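Local coordinates for protein arginine--tRNA ligase (Campylobacter jejuni, PDB 3FNR) that joins L-arginine to its cognate tRNA at the cost of ATP, which yields AMP and diphosphate, as a monomeric class I aminoacyl-tRNA synthetase, at residues S38-G43 and Y75-G80; N81-L86 and L139-K144; N341-R346 and A408-F413; F378-L383 and S433-S438. The protein carries 1 engineered substitution. All coordinates share one frame; numbering follows the deposited sequence.

Contact 1. Residues S38-G43 and Y75-G80. With SO4 (sulfate ion), chain E.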
loop_
_atom_site.group_PDB
_atom_site.type_symbol
_atom_site.label_atom_id
_atom_site.label_comp_id
_atom_site.label_asym_id
_atom_site.label_seq_id
_atom_site.Cartn_x
_atom_site.Cartn_y
_atom_site.Cartn_z
ATOM N N SER A 38 9.514 -1.302 -0.694
ATOM C CA SER A 38 10.975 -1.500 -0.672
ATOM C C SER A 38 11.537 -2.108 -1.946
ATOM O O SER A 38 12.319 -3.046 -1.891
ATOM C CB SER A 38 11.391 -2.367 0.522
ATOM O OG SER A 38 11.059 -1.737 1.746
ATOM N N ALA A 39 11.115 -1.587 -3.092
ATOM C CA ALA A 39 11.587 -2.081 -4.374
ATOM C C ALA A 39 12.967 -1.503 -4.672
ATOM O O ALA A 39 13.290 -0.396 -4.226
ATOM C CB ALA A 39 10.616 -1.703 -5.459
ATOM N N ASN A 40 13.775 -2.261 -5.407
ATOM C CA ASN A 40 15.089 -1.799 -5.855
ATOM C C ASN A 40 14.996 -0.519 -6.674
ATOM O O ASN A 40 14.132 -0.416 -7.539
ATOM C CB ASN A 40 15.762 -2.887 -6.676
ATOM C CG ASN A 40 16.088 -4.112 -5.852
ATOM O OD1 ASN A 40 16.262 -4.033 -4.631
ATOM N ND2 ASN A 40 16.171 -5.254 -6.510
ATOM N N PRO A 41 15.874 0.472 -6.392
ATOM C CA PRO A 41 15.830 1.764 -7.094
ATOM C C PRO A 41 16.483 1.688 -8.479
ATOM O O PRO A 41 17.339 2.513 -8.826
ATOM C CB PRO A 41 16.618 2.687 -6.162
ATOM C CG PRO A 41 17.613 1.784 -5.511
ATOM C CD PRO A 41 16.954 0.433 -5.385
ATOM N N THR A 42 16.055 0.700 -9.260
ATOM C CA THR A 42 16.660 0.376 -10.541
ATOM C C THR A 42 15.632 0.454 -11.675
ATOM O O THR A 42 15.894 0.013 -12.804
ATOM C CB THR A 42 17.243 -1.036 -10.503
ATOM O OG1 THR A 42 16.198 -1.966 -10.189
ATOM C CG2 THR A 42 18.354 -1.132 -9.455
ATOM N N GLY A 43 14.463 1.013 -11.365
ATOM C CA GLY A 43 13.366 1.110 -12.324
ATOM C C GLY A 43 12.062 1.609 -11.726
ATOM O O GLY A 43 11.965 1.781 -10.507
ATOM N N TYR A 75 12.842 0.572 2.465
ATOM C CA TYR A 75 14.244 0.223 2.471
ATOM C C TYR A 75 14.789 0.314 1.059
ATOM O O TYR A 75 14.305 -0.381 0.161
ATOM C CB TYR A 75 14.423 -1.202 2.996
ATOM C CG TYR A 75 15.858 -1.638 3.145
ATOM C CD1 TYR A 75 16.630 -1.191 4.216
ATOM C CD2 TYR A 75 16.441 -2.511 2.231
ATOM C CE1 TYR A 75 17.944 -1.594 4.369
ATOM C CE2 TYR A 75 17.762 -2.913 2.369
ATOM C CZ TYR A 75 18.506 -2.456 3.443
ATOM O OH TYR A 75 19.813 -2.869 3.606
ATOM N N VAL A 76 15.801 1.162 0.882
ATOM C CA VAL A 76 16.443 1.374 -0.418
ATOM C C VAL A 76 17.688 0.495 -0.548
ATOM O O VAL A 76 18.673 0.715 0.143
ATOM C CB VAL A 76 16.835 2.866 -0.623
ATOM C CG1 VAL A 76 17.190 3.124 -2.059
ATOM C CG2 VAL A 76 15.708 3.804 -0.189
ATOM N N ASN A 77 17.636 -0.501 -1.425
ATOM C CA ASN A 77 18.778 -1.379 -1.674
ATOM C C ASN A 77 19.782 -0.674 -2.570
ATOM O O ASN A 77 19.918 -1.016 -3.744
ATOM C CB ASN A 77 18.339 -2.689 -2.342
ATOM C CG ASN A 77 17.656 -3.651 -1.381
ATOM O OD1 ASN A 77 18.309 -4.298 -0.564
ATOM N ND2 ASN A 77 16.333 -3.774 -1.500
ATOM N N ASP A 78 20.484 0.309 -2.016
ATOM C CA ASP A 78 21.293 1.209 -2.834
ATOM C C ASP A 78 22.803 1.022 -2.694
ATOM O O ASP A 78 23.571 1.970 -2.875
ATOM C CB ASP A 78 20.886 2.667 -2.594
ATOM C CG ASP A 78 21.265 3.181 -1.212
ATOM O OD1 ASP A 78 21.279 4.417 -1.048
ATOM O OD2 ASP A 78 21.548 2.379 -0.291
ATOM N N ALA A 79 23.221 -0.202 -2.377
ATOM C CA ALA A 79 24.636 -0.545 -2.358
ATOM C C ALA A 79 25.197 -0.398 -3.764
ATOM O O ALA A 79 24.483 -0.640 -4.737
ATOM C CB ALA A 79 24.830 -1.962 -1.870
ATOM N N GLY A 80 26.467 0.010 -3.856
ATOM C CA GLY A 80 27.170 0.147 -5.134
ATOM C C GLY A 80 27.127 -1.131 -5.952
ATOM O O GLY A 80 26.968 -1.091 -7.168
HETATM S S SO4 E . 29.074 0.801 -1.694
HETATM O O1 SO4 E . 30.201 1.259 -0.885
HETATM O O2 SO4 E . 28.656 1.879 -2.587
HETATM O O3 SO4 E . 29.468 -0.371 -2.477
HETATM O O4 SO4 E . 27.964 0.437 -0.819
HETATM O O HOH W 1 15.084 -1.269 -2.178
#
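Ser38 and Tyr75 face each other with their CA atoms 4.9 Å apart, and from there the loop 38-41 and the chain 75-78 run the same way, their directions 22° apart. The backbone N of Tyr75 gives an almost straight hydrogen bond (171°) to Ser38 OG at 3.0 Å. This hydroxyl also pairs with Glu35, so a small residue with a two-way polar group ties the loop to the strand that precedes it and to the neighbouring strand 69-76. In the Rossmann-type core of class I synthetases, the HIGH signature follows a strand of the parallel sheet and is associated with ATP binding; Ala39 to Gly43 are the first five of its eleven residues. One water is wedged between the two segments: it accepts from both Asn77 N and Asn77 ND2, and lies 2.6 Å from Tyr75 O and, more weakly held, 2.9 Å from Ala39 O. Asn77 carries CG beside its own backbone N (chi1 -75°), which lets its amide share that water with its main chain. Asn40 OD1 comes within 3.1 Å of Asn77 ND2, the two amide planes nearly perpendicular. Pro41, at the centre of an inverse gamma turn, lays CG 3.7 Å from Val76 CG1, a rigid ring against a branched side chain. Beyond Asn77, Gly80 N reaches a sulfate, probably from the crystallisation liquor, through weak bonds; Arg169 and Tyr172 also bind it.

Contact 2. Residues N81-L86 and L139-K144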
loop_
_atom_site.group_PDB
_atom_site.type_symbol
_atom_site.label_atom_id
_atom_site.label_comp_id
_atom_site.label_asym_id
_atom_site.label_seq_id
_atom_site.Cartn_x
_atom_site.Cartn_y
_atom_site.Cartn_z
ATOM N N ASN A 81 27.231 -2.263 -5.262
ATOM C CA ASN A 81 27.182 -3.592 -5.870
ATOM C C ASN A 81 25.782 -3.968 -6.374
ATOM O O ASN A 81 25.639 -4.806 -7.266
ATOM C CB ASN A 81 27.685 -4.646 -4.871
ATOM C CG ASN A 81 29.010 -4.249 -4.207
ATOM O OD1 ASN A 81 30.087 -4.652 -4.657
ATOM N ND2 ASN A 81 28.931 -3.458 -3.133
ATOM N N GLN A 82 24.761 -3.346 -5.787
ATOM C CA GLN A 82 23.370 -3.575 -6.171
ATOM C C GLN A 82 22.962 -2.716 -7.376
ATOM O O GLN A 82 22.283 -3.196 -8.285
ATOM C CB GLN A 82 22.439 -3.295 -4.983
ATOM C CG GLN A 82 22.624 -4.224 -3.784
ATOM C CD GLN A 82 21.693 -5.421 -3.804
ATOM O OE1 GLN A 82 21.763 -6.269 -4.696
ATOM N NE2 GLN A 82 20.816 -5.499 -2.809
ATOM N N ILE A 83 23.395 -1.455 -7.372
ATOM C CA ILE A 83 23.003 -0.470 -8.386
ATOM C C ILE A 83 23.986 -0.333 -9.552
ATOM O O ILE A 83 23.767 0.496 -10.444
ATOM C CB ILE A 83 22.787 0.943 -7.767
ATOM C CG1 ILE A 83 24.114 1.523 -7.253
ATOM C CG2 ILE A 83 21.688 0.909 -6.689
ATOM C CD1 ILE A 83 24.058 2.994 -6.851
ATOM N N TYR A 84 25.057 -1.130 -9.538
ATOM C CA TYR A 84 26.088 -1.086 -10.584
ATOM C C TYR A 84 25.495 -1.311 -11.974
ATOM O O TYR A 84 25.753 -0.523 -12.890
ATOM C CB TYR A 84 27.213 -2.097 -10.307
ATOM C CG TYR A 84 28.398 -1.998 -11.258
ATOM C CD1 TYR A 84 29.398 -1.036 -11.066
ATOM C CD2 TYR A 84 28.524 -2.870 -12.346
ATOM C CE1 TYR A 84 30.492 -0.944 -11.935
ATOM C CE2 TYR A 84 29.609 -2.781 -13.222
ATOM C CZ TYR A 84 30.587 -1.816 -13.011
ATOM O OH TYR A 84 31.659 -1.730 -13.873
ATOM N N LEU A 85 24.683 -2.364 -12.105
ATOM C CA LEU A 85 24.027 -2.722 -13.366
ATOM C C LEU A 85 23.158 -1.592 -13.936
ATOM O O LEU A 85 23.083 -1.422 -15.153
ATOM C CB LEU A 85 23.183 -3.997 -13.200
ATOM C CG LEU A 85 23.289 -5.129 -14.237
ATOM C CD1 LEU A 85 22.213 -6.192 -14.019
ATOM C CD2 LEU A 85 23.260 -4.646 -15.681
ATOM N N LEU A 86 22.509 -0.828 -13.061
ATOM C CA LEU A 86 21.746 0.345 -13.485
ATOM C C LEU A 86 22.651 1.414 -14.118
ATOM O O LEU A 86 22.292 2.003 -15.134
ATOM C CB LEU A 86 20.951 0.932 -12.314
ATOM C CG LEU A 86 20.090 2.162 -12.598
ATOM C CD1 LEU A 86 18.836 1.769 -13.384
ATOM C CD2 LEU A 86 19.736 2.870 -11.295
ATOM N N LEU A 139 27.589 7.344 -12.184
ATOM C CA LEU A 139 26.377 7.377 -12.996
ATOM C C LEU A 139 25.242 6.677 -12.251
ATOM O O LEU A 139 24.123 7.186 -12.204
ATOM C CB LEU A 139 26.620 6.686 -14.349
ATOM C CG LEU A 139 26.048 7.233 -15.668
ATOM C CD1 LEU A 139 26.023 6.121 -16.706
ATOM C CD2 LEU A 139 24.661 7.861 -15.533
ATOM N N ALA A 140 25.559 5.517 -11.672
ATOM C CA ALA A 140 24.625 4.724 -10.878
ATOM C C ALA A 140 24.079 5.464 -9.657
ATOM O O ALA A 140 22.894 5.354 -9.368
ATOM C CB ALA A 140 25.262 3.419 -10.466
ATOM N N ASP A 141 24.935 6.212 -8.958
ATOM C CA ASP A 141 24.509 7.028 -7.810
ATOM C C ASP A 141 23.505 8.107 -8.206
ATOM O O ASP A 141 22.497 8.314 -7.516
ATOM C CB ASP A 141 25.710 7.690 -7.125
ATOM C CG ASP A 141 26.573 6.704 -6.353
ATOM O OD1 ASP A 141 26.122 5.565 -6.091
ATOM O OD2 ASP A 141 27.719 7.073 -6.009
ATOM N N TRP A 142 23.803 8.789 -9.314
ATOM C CA TRP A 142 22.934 9.818 -9.888
ATOM C C TRP A 142 21.629 9.192 -10.369
ATOM O O TRP A 142 20.555 9.766 -10.187
ATOM C CB TRP A 142 23.633 10.520 -11.061
ATOM C CG TRP A 142 22.742 11.466 -11.840
ATOM C CD1 TRP A 142 22.487 12.777 -11.552
ATOM C CD2 TRP A 142 22.000 11.165 -13.032
ATOM N NE1 TRP A 142 21.628 13.312 -12.486
ATOM C CE2 TRP A 142 21.313 12.345 -13.406
ATOM C CE3 TRP A 142 21.849 10.014 -13.820
ATOM C CZ2 TRP A 142 20.485 12.407 -14.534
ATOM C CZ3 TRP A 142 21.022 10.073 -14.939
ATOM C CH2 TRP A 142 20.351 11.265 -15.283
ATOM N N ALA A 143 21.751 8.025 -10.993
ATOM C CA ALA A 143 20.623 7.313 -11.576
ATOM C C ALA A 143 19.657 6.789 -10.527
ATOM O O ALA A 143 18.453 7.001 -10.650
ATOM C CB ALA A 143 21.110 6.180 -12.426
ATOM N N LYS A 144 20.190 6.117 -9.504
ATOM C CA LYS A 144 19.368 5.500 -8.467
ATOM C C LYS A 144 18.571 6.550 -7.703
ATOM O O LYS A 144 17.479 6.262 -7.211
ATOM C CB LYS A 144 20.203 4.612 -7.523
ATOM C CG LYS A 144 21.136 5.338 -6.547
ATOM C CD LYS A 144 20.535 5.491 -5.151
ATOM C CE LYS A 144 21.596 5.910 -4.135
ATOM N NZ LYS A 144 21.964 7.342 -4.204
#
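Ile83 and Leu86, three residues apart on a kinked stretch of helix, present their side chains to Ala140, Ala143 and Lys144 of a helix that crosses at 89°, with the axes of the two short segments 8.3 Å apart at their closest. The apolar packing has two centres. Ile83 CD1 lies 3.8 Å from Ala140 CB and reaches equally close to Lys144 CG, using the aliphatic part of the lysine as one more hydrocarbon surface. Its CG1 sits between the backbone N and the carbonyl carbon (chi1 67°), and with chi2 extended (170°) CD1 ends beside Ala140 and Asp141. Leu86, with CG anti to its backbone N, turns CD2 to Ala143 CB at 3.8 Å and to the backbone N of Lys144. Alanines suit the receiving side because a single methyl lets the other helix come close: Ala140 CB stands only 3.3 Å from the carbonyl oxygen of Ile83.

No hydrogen bond spans the two segments, and the polar groups look elsewhere. Asp141 OD1 touches Ile83 CD1 at 3.4 Å, the two side chains crossing at about a right angle, but its charge is paired with Arg169 in a salt bridge. Lys144 curls back, bent at chi2 and chi4, and its NZ makes a weak bond to Asp141 O.

In the catalytic domain, the helix 80-98 follows strand 69-76 after a short loop and lies across helix 136-157. Further along, Ile90 extends the packing onto Leu139 and Ala143, while helix 113-126 takes up Trp142 on another side.

Contact 3. Residues N341-R346 and A408-F413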
loop_
_atom_site.group_PDB
_atom_site.type_symbol
_atom_site.label_atom_id
_atom_site.label_comp_id
_atom_site.label_asym_id
_atom_site.label_seq_id
_atom_site.Cartn_x
_atom_site.Cartn_y
_atom_site.Cartn_z
ATOM N N ASN A 341 -19.618 5.598 -5.736
ATOM C CA ASN A 341 -19.599 7.043 -6.024
ATOM C C ASN A 341 -20.966 7.571 -6.451
ATOM O O ASN A 341 -21.351 8.688 -6.081
ATOM C CB ASN A 341 -18.565 7.394 -7.115
ATOM C CG ASN A 341 -17.218 7.839 -6.551
ATOM O OD1 ASN A 341 -17.139 8.456 -5.487
ATOM N ND2 ASN A 341 -16.149 7.554 -7.290
ATOM N N TYR A 342 -21.688 6.769 -7.229
ATOM C CA TYR A 342 -23.029 7.127 -7.691
ATOM C C TYR A 342 -23.994 7.326 -6.518
ATOM O O TYR A 342 -24.785 8.261 -6.535
ATOM C CB TYR A 342 -23.577 6.100 -8.691
ATOM C CG TYR A 342 -24.838 6.559 -9.401
ATOM C CD1 TYR A 342 -24.972 7.879 -9.839
ATOM C CD2 TYR A 342 -25.891 5.674 -9.639
ATOM C CE1 TYR A 342 -26.127 8.310 -10.475
ATOM C CE2 TYR A 342 -27.052 6.096 -10.279
ATOM C CZ TYR A 342 -27.158 7.416 -10.696
ATOM O OH TYR A 342 -28.297 7.848 -11.335
ATOM N N ALA A 343 -23.887 6.474 -5.496
ATOM C CA ALA A 343 -24.660 6.623 -4.265
ATOM C C ALA A 343 -24.405 7.977 -3.615
ATOM O O ALA A 343 -25.349 8.705 -3.298
ATOM C CB ALA A 343 -24.340 5.495 -3.304
ATOM N N HIS A 344 -23.125 8.316 -3.465
ATOM C CA HIS A 344 -22.693 9.573 -2.871
ATOM C C HIS A 344 -23.164 10.792 -3.681
ATOM O O HIS A 344 -23.656 11.769 -3.108
ATOM C CB HIS A 344 -21.163 9.581 -2.726
ATOM C CG HIS A 344 -20.641 10.736 -1.934
ATOM N ND1 HIS A 344 -20.246 11.918 -2.518
ATOM C CD2 HIS A 344 -20.478 10.902 -0.600
ATOM C CE1 HIS A 344 -19.849 12.760 -1.579
ATOM N NE2 HIS A 344 -19.979 12.168 -0.407
ATOM N N ALA A 345 -23.014 10.717 -5.005
ATOM C CA ALA A 345 -23.439 11.779 -5.925
ATOM C C ALA A 345 -24.962 11.957 -5.953
ATOM O O ALA A 345 -25.459 13.079 -6.034
ATOM C CB ALA A 345 -22.917 11.502 -7.325
ATOM N N ARG A 346 -25.688 10.844 -5.879
ATOM C CA ARG A 346 -27.145 10.853 -5.845
ATOM C C ARG A 346 -27.670 11.608 -4.620
ATOM O O ARG A 346 -28.655 12.349 -4.719
ATOM C CB ARG A 346 -27.676 9.418 -5.890
ATOM C CG ARG A 346 -28.968 9.269 -6.647
ATOM C CD ARG A 346 -28.929 8.206 -7.724
ATOM N NE ARG A 346 -29.241 6.859 -7.255
ATOM C CZ ARG A 346 -30.466 6.341 -7.154
ATOM N NH1 ARG A 346 -31.541 7.052 -7.469
ATOM N NH2 ARG A 346 -30.614 5.094 -6.727
ATOM N N ALA A 408 -25.460 -0.498 -2.403
ATOM C CA ALA A 408 -26.564 -1.308 -2.906
ATOM C C ALA A 408 -27.854 -0.982 -2.152
ATOM O O ALA A 408 -28.875 -0.686 -2.768
ATOM C CB ALA A 408 -26.241 -2.792 -2.775
ATOM N N ASN A 409 -27.778 -1.021 -0.822
ATOM C CA ASN A 409 -28.910 -0.736 0.041
ATOM C C ASN A 409 -29.404 0.695 -0.067
ATOM O O ASN A 409 -30.612 0.911 -0.081
ATOM C CB ASN A 409 -28.580 -1.087 1.482
ATOM C CG ASN A 409 -28.377 -2.563 1.672
ATOM O OD1 ASN A 409 -29.020 -3.377 1.016
ATOM N ND2 ASN A 409 -27.463 -2.923 2.557
ATOM N N PHE A 410 -28.489 1.662 -0.168
ATOM C CA PHE A 410 -28.894 3.045 -0.415
ATOM C C PHE A 410 -29.671 3.180 -1.716
ATOM O O PHE A 410 -30.771 3.724 -1.721
ATOM C CB PHE A 410 -27.723 4.031 -0.463
ATOM C CG PHE A 410 -28.115 5.370 -1.036
ATOM C CD1 PHE A 410 -28.851 6.265 -0.277
ATOM C CD2 PHE A 410 -27.790 5.713 -2.349
ATOM C CE1 PHE A 410 -29.252 7.490 -0.804
ATOM C CE2 PHE A 410 -28.183 6.931 -2.888
ATOM C CZ PHE A 410 -28.918 7.818 -2.120
ATOM N N HIS A 411 -29.073 2.714 -2.812
ATOM C CA HIS A 411 -29.661 2.831 -4.134
ATOM C C HIS A 411 -31.072 2.275 -4.140
ATOM O O HIS A 411 -31.991 2.944 -4.598
ATOM C CB HIS A 411 -28.800 2.124 -5.190
ATOM C CG HIS A 411 -27.603 2.918 -5.628
ATOM N ND1 HIS A 411 -27.706 4.181 -6.167
ATOM C CD2 HIS A 411 -26.281 2.619 -5.625
ATOM C CE1 HIS A 411 -26.500 4.630 -6.472
ATOM N NE2 HIS A 411 -25.616 3.703 -6.151
ATOM N N LYS A 412 -31.229 1.070 -3.596
ATOM C CA LYS A 412 -32.513 0.407 -3.529
ATOM C C LYS A 412 -33.503 1.219 -2.682
ATOM O O LYS A 412 -34.638 1.434 -3.098
ATOM C CB LYS A 412 -32.357 -1.018 -2.998
ATOM C CG LYS A 412 -33.577 -1.883 -3.256
ATOM C CD LYS A 412 -33.748 -2.979 -2.212
ATOM C CE LYS A 412 -34.887 -3.930 -2.594
ATOM N NZ LYS A 412 -36.163 -3.216 -2.896
ATOM N N PHE A 413 -33.061 1.706 -1.527
ATOM C CA PHE A 413 -33.908 2.568 -0.701
ATOM C C PHE A 413 -34.393 3.816 -1.439
ATOM O O PHE A 413 -35.587 4.109 -1.436
ATOM C CB PHE A 413 -33.211 2.971 0.598
ATOM C CG PHE A 413 -34.079 3.787 1.519
ATOM C CD1 PHE A 413 -33.939 5.170 1.595
ATOM C CD2 PHE A 413 -35.046 3.167 2.306
ATOM C CE1 PHE A 413 -34.755 5.915 2.442
ATOM C CE2 PHE A 413 -35.856 3.901 3.160
ATOM C CZ PHE A 413 -35.719 5.265 3.234
#
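Ala343 and His411 mark the closest approach of two helical segments whose axes pass 9.5 Å apart at 44°, both running broadly the same way, with CA atoms of this pair 6.3 Å apart. Alanine allows this, since its lone methyl lies 3.6 Å from both Phe410 CD2 and His411 NE2. The polar centre is His411 ND1. Arg346 approaches it side-on with two nitrogens: NH2 bonds at 3.1 Å and NE at 3.3 Å, both within a few degrees of the imidazole plane and of the guanidinium plane, so that the two flat groups are nearly coplanar. Bends at chi2 and chi3 fold the arginine chain to bring this edge round, and its CD lies over the rim of one face of the Tyr342 ring, on its own helix. Because ND1 receives two N-H groups and NE2 bonds to Tyr339 O, the ring probably carries its proton on NE2 and is fixed in rotation from both ends. Arg346 NH2 has a second partner in Asn415, so an arginine, with its several N-H groups, can serve two acceptors here.

The aromatic rings add shape. Tyr342 and His411 are turned 29° from each other, but slid apart with centroids 5.3 Å distant, so they scarcely overlap; the contact is Tyr342 CD2 to His411 CE1. Phe410 sets its edge against Arg346 CB, with CE2 3.9 Å away, and meets Phe432 of helix 425-445 edge-to-face. The pair is part of the helical bundle of the DALR anticodon-binding domain, where helices 336-353 and 398-416 pack side by side.

Contact 4. Residues F378-L383 and S433-S438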
loop_
_atom_site.group_PDB
_atom_site.type_symbol
_atom_site.label_atom_id
_atom_site.label_comp_id
_atom_site.label_asym_id
_atom_site.label_seq_id
_atom_site.Cartn_x
_atom_site.Cartn_y
_atom_site.Cartn_z
ATOM N N PHE A 378 -28.669 2.202 10.611
ATOM C CA PHE A 378 -27.775 1.329 11.366
ATOM C C PHE A 378 -26.507 1.047 10.578
ATOM O O PHE A 378 -25.409 1.149 11.122
ATOM C CB PHE A 378 -28.435 -0.002 11.734
ATOM C CG PHE A 378 -27.505 -0.942 12.470
ATOM C CD1 PHE A 378 -27.283 -0.792 13.838
ATOM C CD2 PHE A 378 -26.827 -1.957 11.789
ATOM C CE1 PHE A 378 -26.411 -1.646 14.522
ATOM C CE2 PHE A 378 -25.952 -2.814 12.461
ATOM C CZ PHE A 378 -25.748 -2.659 13.833
ATOM N N GLU A 379 -26.681 0.693 9.304
ATOM C CA GLU A 379 -25.578 0.367 8.410
ATOM C C GLU A 379 -24.606 1.540 8.302
ATOM O O GLU A 379 -23.393 1.345 8.357
ATOM C CB GLU A 379 -26.111 -0.027 7.027
ATOM C CG GLU A 379 -25.110 -0.784 6.150
ATOM C CD GLU A 379 -25.721 -1.303 4.850
ATOM O OE1 GLU A 379 -25.141 -2.230 4.245
ATOM O OE2 GLU A 379 -26.783 -0.797 4.433
ATOM N N ALA A 380 -25.143 2.753 8.176
ATOM C CA ALA A 380 -24.311 3.956 8.120
ATOM C C ALA A 380 -23.447 4.076 9.374
ATOM O O ALA A 380 -22.232 4.256 9.275
ATOM C CB ALA A 380 -25.169 5.213 7.929
ATOM N N LEU A 381 -24.072 3.922 10.542
ATOM C CA LEU A 381 -23.385 4.084 11.825
ATOM C C LEU A 381 -22.446 2.927 12.181
ATOM O O LEU A 381 -21.528 3.100 12.980
ATOM C CB LEU A 381 -24.399 4.323 12.948
ATOM C CG LEU A 381 -25.179 5.633 12.809
ATOM C CD1 LEU A 381 -26.373 5.648 13.745
ATOM C CD2 LEU A 381 -24.275 6.839 13.064
ATOM N N ASN A 382 -22.674 1.769 11.564
ATOM C CA ASN A 382 -21.890 0.557 11.800
ATOM C C ASN A 382 -20.451 0.611 11.255
ATOM O O ASN A 382 -19.688 -0.328 11.470
ATOM C CB ASN A 382 -22.612 -0.644 11.184
ATOM C CG ASN A 382 -22.055 -1.989 11.658
ATOM O OD1 ASN A 382 -21.783 -2.883 10.847
ATOM N ND2 ASN A 382 -21.875 -2.131 12.964
ATOM N N LEU A 383 -20.093 1.688 10.546
ATOM C CA LEU A 383 -18.741 1.845 9.982
ATOM C C LEU A 383 -17.646 1.706 11.041
ATOM O O LEU A 383 -16.671 1.002 10.815
ATOM C CB LEU A 383 -18.597 3.175 9.222
ATOM C CG LEU A 383 -17.244 3.500 8.565
ATOM C CD1 LEU A 383 -16.812 2.442 7.570
ATOM C CD2 LEU A 383 -17.267 4.860 7.904
ATOM N N SER A 433 -27.590 12.111 4.471
ATOM C CA SER A 433 -26.380 12.860 4.818
ATOM C C SER A 433 -25.419 11.989 5.602
ATOM O O SER A 433 -24.202 12.130 5.484
ATOM C CB SER A 433 -26.709 14.122 5.613
ATOM O OG SER A 433 -27.058 13.807 6.945
ATOM N N LEU A 434 -25.978 11.067 6.377
ATOM C CA LEU A 434 -25.179 10.124 7.131
ATOM C C LEU A 434 -24.589 9.007 6.256
ATOM O O LEU A 434 -23.455 8.584 6.477
ATOM C CB LEU A 434 -26.012 9.552 8.265
ATOM C CG LEU A 434 -25.265 8.824 9.371
ATOM C CD1 LEU A 434 -24.330 9.759 10.137
ATOM C CD2 LEU A 434 -26.304 8.257 10.270
ATOM N N VAL A 435 -25.357 8.539 5.275
ATOM C CA VAL A 435 -24.872 7.569 4.278
ATOM C C VAL A 435 -23.725 8.169 3.451
ATOM O O VAL A 435 -22.692 7.532 3.254
ATOM C CB VAL A 435 -26.016 7.075 3.351
ATOM C CG1 VAL A 435 -25.506 6.096 2.295
ATOM C CG2 VAL A 435 -27.133 6.420 4.180
ATOM N N ALA A 436 -23.904 9.408 2.999
ATOM C CA ALA A 436 -22.862 10.126 2.279
ATOM C C ALA A 436 -21.579 10.232 3.109
ATOM O O ALA A 436 -20.480 10.113 2.568
ATOM C CB ALA A 436 -23.353 11.509 1.869
ATOM N N LEU A 437 -21.735 10.422 4.419
ATOM C CA LEU A 437 -20.607 10.583 5.326
ATOM C C LEU A 437 -19.817 9.289 5.513
ATOM O O LEU A 437 -18.588 9.321 5.520
ATOM C CB LEU A 437 -21.068 11.148 6.674
ATOM C CG LEU A 437 -20.024 11.360 7.782
ATOM C CD1 LEU A 437 -18.924 12.343 7.365
ATOM C CD2 LEU A 437 -20.683 11.786 9.075
ATOM N N SER A 438 -20.523 8.165 5.644
ATOM C CA SER A 438 -19.893 6.846 5.723
ATOM C C SER A 438 -19.159 6.480 4.436
ATOM O O SER A 438 -18.075 5.900 4.486
ATOM C CB SER A 438 -20.927 5.777 6.044
ATOM O OG SER A 438 -21.473 6.002 7.332
#
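Ser438 OG donates to the backbone carbonyl oxygen of Ala380 at 2.7 Å, pinning helix 371-381 to helix 425-445 within the all-helical DALR anticodon-binding domain. The hydroxyl meets the oxygen from above the carbonyl plane, 36° out of it, at a C=O...donor angle of 115°. With OG beside its own backbone N (chi1 -64°), the serine aims its hydroxyl across the interface; it is small enough to fit between close backbones and still supply a proton to a backbone carbonyl.

The rest is hydrocarbon. Ala380 points its methyl toward the other helix, where CB lies 3.9 Å from Leu434 CG and also borders Val435 CG2; the single methyl of alanine fits a place where the CA atoms of Ala380 and Val435 are 5.3 Å apart. Next to it, Leu381 swings CD2 to within 3.7 Å of Leu434 CD2, the two side chains crossing at about a right angle. Leu434, with CG anti to its backbone N, offers its branch point to the alanine and its methyls to the leucine. Helix 5-17 covers this pair as well, with Leu8 and Leu11 touching Leu381 and Ala15 touching Leu434. Further along the chain, Leu383 lays its CD2 against the backbone of the serine, 3.7 Å from Ser438 O.

From the N terminus, contact 1 closes the loop from 38-43 to 75-80, which holds the rest of the HIGH region and helix 50-65. Contact 2 opens at the next residue, 81, and closes at 139-144; the two follow in series yet touch, Leu86 packing on Pro41 and Thr42, and both belong to the catalytic domain. Contacts 3 and 4 lie in the anticodon-binding domain, on the opposite side of the chain's centre, with centres of contacts 1 and 3 about 44 Å apart. Their segments alternate along the chain, so the loops cross and tie helix 336-353 to 398-416 and helix 371-381 to 425-445, and Asn409 of contact 3 meets Glu379 of contact 4.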